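PDB 3ZRP: serine-pyruvate aminotransferase (AgxT) from Sulfolobus solfataricus, which uses pyridoxal 5'-phosphate to transfer amino groups, most likely from serine to pyruvate and probably from alanine to glyoxylate. Local coordinates for residues 112-116 and 117-121; 142-146 and 147-151; 11-14 and 15-19. One frame throughout, in Å; residues are numbered along the deposited sequence. Where two conformers were deposited one is given.

Contact 1: 112-116 and 117-121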
loop_
_atom_site.group_PDB
_atom_site.type_symbol
_atom_site.label_atom_id
_atom_site.label_comp_id
_atom_site.label_asym_id
_atom_site.label_seq_id
_atom_site.Cartn_x
_atom_site.Cartn_y
_atom_site.Cartn_z
ATOM N N ASP A 112 23.855 19.449 -9.357
ATOM C CA ASP A 112 23.460 20.851 -9.198
ATOM C C ASP A 112 21.936 20.922 -9.086
ATOM O O ASP A 112 21.273 19.897 -8.906
ATOM C CB ASP A 112 23.935 21.666 -10.422
ATOM C CG ASP A 112 24.261 23.120 -10.085
ATOM O OD1 ASP A 112 23.429 23.852 -9.502
ATOM O OD2 ASP A 112 25.383 23.537 -10.404
ATOM N N TYR A 113 21.382 22.127 -9.174
ATOM C CA TYR A 113 19.945 22.337 -9.065
ATOM C C TYR A 113 19.472 23.431 -10.025
ATOM O O TYR A 113 20.246 24.315 -10.384
ATOM C CB TYR A 113 19.535 22.665 -7.630
ATOM C CG TYR A 113 19.957 24.029 -7.108
ATOM C CD1 TYR A 113 21.244 24.244 -6.563
ATOM C CD2 TYR A 113 19.071 25.095 -7.127
ATOM C CE1 TYR A 113 21.624 25.509 -6.087
ATOM C CE2 TYR A 113 19.432 26.355 -6.637
ATOM C CZ TYR A 113 20.709 26.555 -6.125
ATOM O OH TYR A 113 21.037 27.810 -5.651
ATOM N N VAL A 114 18.212 23.345 -10.452
ATOM C CA VAL A 114 17.633 24.305 -11.400
ATOM C C VAL A 114 17.297 25.578 -10.649
ATOM O O VAL A 114 16.544 25.551 -9.696
ATOM C CB VAL A 114 16.353 23.737 -12.072
ATOM C CG1 VAL A 114 15.805 24.737 -13.099
ATOM C CG2 VAL A 114 16.680 22.410 -12.741
ATOM N N LYS A 115 17.856 26.709 -11.104
ATOM C CA LYS A 115 17.685 27.984 -10.413
ATOM C C LYS A 115 16.275 28.526 -10.574
ATOM O O LYS A 115 15.647 28.279 -11.599
ATOM C CB LYS A 115 18.720 28.998 -10.932
ATOM C CG LYS A 115 20.157 28.478 -10.894
ATOM C CD LYS A 115 20.583 28.185 -9.431
ATOM C CE LYS A 115 22.001 27.611 -9.358
ATOM N NZ LYS A 115 22.199 26.398 -10.197
ATOM N N PRO A 116 15.768 29.270 -9.561
ATOM C CA PRO A 116 14.443 29.853 -9.684
ATOM C C PRO A 116 14.265 30.662 -10.978
ATOM O O PRO A 116 13.199 30.588 -11.599
ATOM C CB PRO A 116 14.351 30.767 -8.458
ATOM C CG PRO A 116 15.203 30.083 -7.436
ATOM C CD PRO A 116 16.334 29.500 -8.211
ATOM N N GLY A 117 15.305 31.389 -11.389
ATOM C CA GLY A 117 15.260 32.194 -12.628
ATOM C C GLY A 117 15.081 31.378 -13.892
ATOM O O GLY A 117 14.427 31.826 -14.839
ATOM N N GLU A 118 15.656 30.181 -13.907
ATOM C CA GLU A 118 15.549 29.290 -15.058
ATOM C C GLU A 118 14.133 28.698 -15.179
ATOM O O GLU A 118 13.635 28.496 -16.300
ATOM C CB GLU A 118 16.628 28.203 -15.001
ATOM C CG GLU A 118 18.037 28.792 -14.854
ATOM C CD GLU A 118 19.110 27.780 -14.476
ATOM O OE1 GLU A 118 18.810 26.753 -13.830
ATOM O OE2 GLU A 118 20.277 28.037 -14.826
ATOM N N VAL A 119 13.489 28.430 -14.035
ATOM C CA VAL A 119 12.082 27.976 -14.035
ATOM C C VAL A 119 11.168 29.128 -14.452
ATOM O O VAL A 119 10.218 28.941 -15.249
ATOM C CB VAL A 119 11.592 27.363 -12.675
ATOM C CG1 VAL A 119 10.200 26.704 -12.849
ATOM C CG2 VAL A 119 12.600 26.337 -12.111
ATOM N N GLU A 120 11.439 30.315 -13.902
ATOM C CA GLU A 120 10.685 31.523 -14.245
ATOM C C GLU A 120 10.680 31.796 -15.752
ATOM O O GLU A 120 9.631 32.063 -16.322
ATOM C CB GLU A 120 11.261 32.738 -13.506
ATOM C CG GLU A 120 10.496 34.034 -13.748
ATOM C CD GLU A 120 11.206 35.248 -13.169
ATOM O OE1 GLU A 120 12.450 35.243 -13.094
ATOM O OE2 GLU A 120 10.516 36.226 -12.831
ATOM N N GLU A 121 11.851 31.707 -16.376
ATOM C CA GLU A 121 12.015 31.930 -17.811
ATOM C C GLU A 121 11.116 30.988 -18.626
ATOM O O GLU A 121 10.470 31.399 -19.615
ATOM C CB GLU A 121 13.482 31.725 -18.209
ATOM C CG GLU A 121 13.801 32.057 -19.659
ATOM C CD GLU A 121 15.183 31.588 -20.100
ATOM O OE1 GLU A 121 15.969 31.075 -19.270
ATOM O OE2 GLU A 121 15.486 31.722 -21.302
#

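Contact 2: 142-146 and 147-151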
loop_
_atom_site.group_PDB
_atom_site.type_symbol
_atom_site.label_atom_id
_atom_site.label_comp_id
_atom_site.label_asym_id
_atom_site.label_seq_id
_atom_site.Cartn_x
_atom_site.Cartn_y
_atom_site.Cartn_z
ATOM N N VAL A 142 20.539 16.989 -2.835
ATOM C CA VAL A 142 20.401 18.383 -3.251
ATOM C C VAL A 142 18.996 18.905 -2.956
ATOM O O VAL A 142 17.999 18.309 -3.385
ATOM C CB VAL A 142 20.734 18.514 -4.757
ATOM C CG1 VAL A 142 20.301 19.851 -5.311
ATOM C CG2 VAL A 142 22.231 18.308 -4.990
ATOM N N ARG A 143 18.912 20.002 -2.205
ATOM C CA ARG A 143 17.638 20.620 -1.840
ATOM C C ARG A 143 17.362 21.793 -2.793
ATOM O O ARG A 143 18.194 22.697 -2.945
ATOM C CB ARG A 143 17.667 21.150 -0.414
ATOM C CG ARG A 143 16.366 21.821 0.083
ATOM C CD ARG A 143 16.503 22.419 1.501
ATOM N NE ARG A 143 17.688 23.262 1.537
ATOM C CZ ARG A 143 18.750 23.091 2.316
ATOM N NH1 ARG A 143 18.793 22.126 3.234
ATOM N NH2 ARG A 143 19.785 23.915 2.168
ATOM N N GLU A 144 16.196 21.762 -3.429
ATOM C CA GLU A 144 15.762 22.810 -4.337
ATOM C C GLU A 144 15.203 23.931 -3.461
ATOM O O GLU A 144 14.498 23.641 -2.490
ATOM C CB GLU A 144 14.651 22.256 -5.254
ATOM C CG GLU A 144 14.070 23.263 -6.286
ATOM C CD GLU A 144 15.010 23.627 -7.427
ATOM O OE1 GLU A 144 15.987 22.944 -7.723
ATOM O OE2 GLU A 144 14.778 24.662 -8.070
ATOM N N PRO A 145 15.510 25.216 -3.793
ATOM C CA PRO A 145 14.915 26.357 -3.070
ATOM C C PRO A 145 13.478 26.618 -3.512
ATOM O O PRO A 145 13.186 27.556 -4.273
ATOM C CB PRO A 145 15.827 27.542 -3.441
ATOM C CG PRO A 145 16.433 27.176 -4.748
ATOM C CD PRO A 145 16.529 25.643 -4.768
ATOM N N VAL A 146 12.585 25.823 -2.946
ATOM C CA VAL A 146 11.198 25.792 -3.370
ATOM C C VAL A 146 10.476 27.107 -3.151
ATOM O O VAL A 146 9.778 27.558 -4.070
ATOM C CB VAL A 146 10.428 24.548 -2.808
ATOM C CG1 VAL A 146 10.987 23.266 -3.452
ATOM C CG2 VAL A 146 10.516 24.462 -1.306
ATOM N N LYS A 147 10.658 27.739 -1.984
ATOM C CA LYS A 147 10.051 29.042 -1.729
ATOM C C LYS A 147 10.440 30.024 -2.832
ATOM O O LYS A 147 9.563 30.637 -3.444
ATOM C CB LYS A 147 10.425 29.574 -0.348
ATOM C CG LYS A 147 9.861 30.954 -0.031
ATOM C CD LYS A 147 10.373 31.484 1.309
ATOM C CE LYS A 147 11.905 31.477 1.420
ATOM N NZ LYS A 147 12.579 32.489 0.555
ATOM N N ASP A 148 11.744 30.144 -3.101
ATOM C CA ASP A 148 12.248 31.052 -4.147
ATOM C C ASP A 148 11.722 30.734 -5.553
ATOM O O ASP A 148 11.357 31.647 -6.304
ATOM C CB ASP A 148 13.768 31.055 -4.165
ATOM C CG ASP A 148 14.376 31.665 -2.904
ATOM O OD1 ASP A 148 13.655 32.278 -2.086
ATOM O OD2 ASP A 148 15.598 31.517 -2.741
ATOM N N VAL A 149 11.684 29.447 -5.910
ATOM C CA VAL A 149 11.082 29.029 -7.193
ATOM C C VAL A 149 9.611 29.425 -7.286
ATOM O O VAL A 149 9.181 30.010 -8.289
ATOM C CB VAL A 149 11.221 27.500 -7.443
ATOM C CG1 VAL A 149 10.467 27.099 -8.712
ATOM C CG2 VAL A 149 12.669 27.107 -7.544
ATOM N N ILE A 150 8.841 29.131 -6.243
ATOM C CA ILE A 150 7.405 29.395 -6.261
ATOM C C ILE A 150 7.101 30.907 -6.269
ATOM O O ILE A 150 6.178 31.362 -6.951
ATOM C CB ILE A 150 6.700 28.670 -5.094
ATOM C CG1 ILE A 150 6.739 27.158 -5.351
ATOM C CG2 ILE A 150 5.256 29.153 -4.920
ATOM C CD1 ILE A 150 6.238 26.339 -4.186
ATOM N N ASN A 151 7.884 31.674 -5.514
ATOM C CA ASN A 151 7.752 33.135 -5.516
ATOM C C ASN A 151 7.790 33.682 -6.939
ATOM O O ASN A 151 7.009 34.569 -7.287
ATOM C CB ASN A 151 8.833 33.797 -4.641
ATOM C CG ASN A 151 8.776 35.333 -4.673
ATOM O OD1 ASN A 151 8.009 35.958 -3.939
ATOM N ND2 ASN A 151 9.615 35.937 -5.511
#

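Contact 3: 11-14 and 15-19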
loop_
_atom_site.group_PDB
_atom_site.type_symbol
_atom_site.label_atom_id
_atom_site.label_comp_id
_atom_site.label_asym_id
_atom_site.label_seq_id
_atom_site.Cartn_x
_atom_site.Cartn_y
_atom_site.Cartn_z
ATOM N N THR A 11 16.244 2.519 8.533
ATOM C CA THR A 11 15.874 1.154 8.892
ATOM C C THR A 11 15.504 1.044 10.385
ATOM O O THR A 11 14.789 0.120 10.776
ATOM C CB THR A 11 16.967 0.123 8.502
ATOM O OG1 THR A 11 18.158 0.363 9.260
ATOM C CG2 THR A 11 17.280 0.198 7.001
ATOM N N THR A 12 15.968 1.998 11.197
ATOM C CA THR A 12 15.621 2.057 12.625
ATOM C C THR A 12 14.427 2.974 12.892
ATOM O O THR A 12 14.461 4.176 12.603
ATOM C CB THR A 12 16.828 2.446 13.517
ATOM O OG1 THR A 12 17.834 1.431 13.414
ATOM C CG2 THR A 12 16.410 2.586 14.988
ATOM N N ILE A 13 13.373 2.370 13.435
ATOM C CA ILE A 13 12.130 3.052 13.767
ATOM C C ILE A 13 12.020 3.064 15.294
ATOM O O ILE A 13 12.270 2.047 15.936
ATOM C CB ILE A 13 10.901 2.316 13.132
ATOM C CG1 ILE A 13 11.026 2.287 11.598
ATOM C CG2 ILE A 13 9.577 2.943 13.584
ATOM C CD1 ILE A 13 9.936 1.491 10.879
ATOM N N LYS A 14 11.664 4.211 15.870
ATOM C CA LYS A 14 11.402 4.289 17.302
ATOM C C LYS A 14 10.489 3.150 17.770
ATOM O O LYS A 14 9.518 2.798 17.085
ATOM C CB LYS A 14 10.805 5.637 17.668
ATOM C CG LYS A 14 11.813 6.566 18.307
ATOM C CD LYS A 14 11.135 7.804 18.848
ATOM C CE LYS A 14 11.924 8.399 20.001
ATOM N NZ LYS A 14 13.386 8.376 19.721
ATOM N N GLU A 15 10.838 2.565 18.916
ATOM C CA GLU A 15 10.097 1.431 19.482
ATOM C C GLU A 15 8.644 1.776 19.767
ATOM O O GLU A 15 7.759 0.961 19.510
ATOM C CB GLU A 15 10.781 0.892 20.749
ATOM C CG GLU A 15 11.555 -0.419 20.547
ATOM C CD GLU A 15 12.464 -0.379 19.340
ATOM O OE1 GLU A 15 13.057 0.691 19.082
ATOM O OE2 GLU A 15 12.583 -1.412 18.647
ATOM N N ASP A 16 8.405 2.988 20.282
ATOM C CA ASP A 16 7.050 3.471 20.556
ATOM C C ASP A 16 6.183 3.405 19.299
ATOM O O ASP A 16 4.984 3.135 19.376
ATOM C CB ASP A 16 7.063 4.928 21.034
ATOM C CG ASP A 16 7.773 5.109 22.354
ATOM O OD1 ASP A 16 7.158 4.832 23.405
ATOM O OD2 ASP A 16 8.941 5.544 22.327
ATOM N N VAL A 17 6.802 3.683 18.149
ATOM C CA VAL A 17 6.078 3.737 16.877
ATOM C C VAL A 17 5.699 2.326 16.466
ATOM O O VAL A 17 4.524 2.068 16.192
ATOM C CB VAL A 17 6.874 4.473 15.754
ATOM C CG1 VAL A 17 6.096 4.473 14.432
ATOM C CG2 VAL A 17 7.194 5.906 16.169
ATOM N N LEU A 18 6.671 1.412 16.458
ATOM C CA LEU A 18 6.401 0.015 16.065
ATOM C C LEU A 18 5.380 -0.671 16.965
ATOM O O LEU A 18 4.521 -1.414 16.477
ATOM C CB LEU A 18 7.679 -0.814 16.038
ATOM C CG LEU A 18 8.698 -0.526 14.946
ATOM C CD1 LEU A 18 9.963 -1.291 15.295
ATOM C CD2 LEU A 18 8.161 -0.900 13.555
ATOM N N VAL A 19 5.487 -0.420 18.273
ATOM C CA VAL A 19 4.617 -1.035 19.270
ATOM C C VAL A 19 3.169 -0.598 19.078
ATOM O O VAL A 19 2.246 -1.390 19.308
ATOM C CB VAL A 19 5.102 -0.744 20.733
ATOM C CG1 VAL A 19 4.005 -1.046 21.741
ATOM C CG2 VAL A 19 6.324 -1.584 21.061
#

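Contact 1: 112-116 and 117-121
E118 reaches back over the start of its helix, and OE1 takes the backbone amide of K115, the N-cap residue, at 2.9 Å from K115 N. The bond is fairly straight, 158° at the hydrogen, but the amide comes from above the carboxylate, 49° out of its plane. This is one half of a capping box. The reciprocal half is missing, since a lysine side chain at the N-cap carries no acceptor for the amide of E118. E118 and K115 each have a second deposited conformer; the bond belongs to the pair described here. Among the backbone bonds, K115 O receives V119 N at 3.3 Å and, weakly, E118 N, while P116 O receives E120 N.

The charged end of K115 serves the loop instead. Bends at chi2 and chi4 carry it back, so that K115 NZ lies 2.9 Å from D112 OD1 in a salt bridge, coming from above the carboxylate plane, and also donates to Y113 O. Y113 N takes the anti lone pair of D112 OD1 at 2.7 Å. On the way, K115 CE passes 3.6 Å above one face of the Y113 ring, offset toward its rim; the hydroxyl of that ring bonds to E295.

The apolar part is a hydrophobic staple, joining the residue before the N-cap to the one four beyond the cap: V114 CG1 meets V119 CG2 at 3.7 Å, with the two side chains crossing at about a right angle. V114 CG1 lies equally near E118 OE1.

P116 leans on D148 and K152 of helix 146-153, and V119 touches I153 of that helix. Behind the staple runs the central sheet, where V114 packs on V83 and V119 on L81 and V83 of strand 79-83.

Contact 2: 142-146 and 147-151
A strand-to-helix junction carries this contact: strand 142-143, the second arm of a small hairpin, passes through an inverse gamma turn centred on P145 and enters helix 146-153. E144 and V149 meet across that start, and D148, on the first turn, is a ligand of a calcium site seen for this protein, empty in this chain. The turn is closed by a weak bond from V146 N to E144 O. Two backbone bonds then begin the helix, V149 N to P145 O at 2.9 Å and I150 N to V146 O at 2.8 Å.

K147, which has a second conformer, curls round at chi3 and chi4, bringing NZ to D148 OD1 at 2.9 Å in a salt bridge on the syn side, 27° out of the carboxylate plane. D148 OD2 lies 4.0 Å from P145 CB, and P116 of helix 116-125 packs against both residues.

E144 OE1 is held by N85, and the E144 and V149 side chains cross at about a right angle. A chi1 of 175° sets V149 CG1 anti to the backbone N and turns CG2 anti to the carbonyl carbon. V149 CG2 touches two oxygens in directions about a right angle apart, E144 OE2 and P145 O, each at 3.3 Å.

Contact 3: 11-14 and 15-19
I13 closes over the first turn of helix 15-20 in a hydrophobic staple: it precedes the N-cap residue K14 and packs on L18, four residues beyond the cap. This is the tight, buried side. I13 has CG1 anti to its carbonyl carbon (chi1 -61°), which leaves CG2 to fit between two helix side chains, 3.8 Å from L18 CG and 3.8 Å from V17 CB. Both helix side chains cross that of I13 at roughly a right angle. Farther out, I13 CD1 reaches L18 CD2 at 4.0 Å. The backbone is drawn together beneath them, with K14 O shared by two amides: L18 N binds it in the carbonyl plane at 3.2 Å, with 165° at the hydrogen, and V17 N only weakly, at 131°.

The other side is looser and polar. K14 touches the helix through its aliphatic root, CB lying 3.9 Å from V17 CG2, while the rest of its chain leads away to a cation-pi contact with W343. K14 NZ stays 5.9 Å from D16 OD2, so the opposite charges are near but unjoined. D16 is exposed, on the side of helix 246-262, where it packs on E254 and L258; together with E23 it is a ligand of a calcium site seen for this protein, empty in this chain.

E15 is also exposed, and one of its two conformers is described here. The second subunit meets the E15 end and the buried side alike: its N24 bonds I13 O and E15 OE2 through ND2 and packs on L18, and its H247 packs on I13. E15 OE1 lies 3.5 Å from I13 O, two acceptors side by side with no bond between them.

All three contacts are helix starts, and in each the residue before the N-cap meets the one four beyond the cap, though only contacts 1 and 3 make that pair wholly apolar. Contacts 1 and 2 are neighbours, centres about 9 Å apart. Y113 CD2 lies 3.5 Å from P145 CD, and V114 O is only 2.6 Å from E144 OE2, a distance that may mean the glutamate carries a proton. Contact 3 lies across the chain's centre, about 32 Å from contact 2 between centres. None touches pyridoxal phosphate: the side chain of E144 is about 10 Å from the cofactor, those of Y113 and I13 about 13 Å.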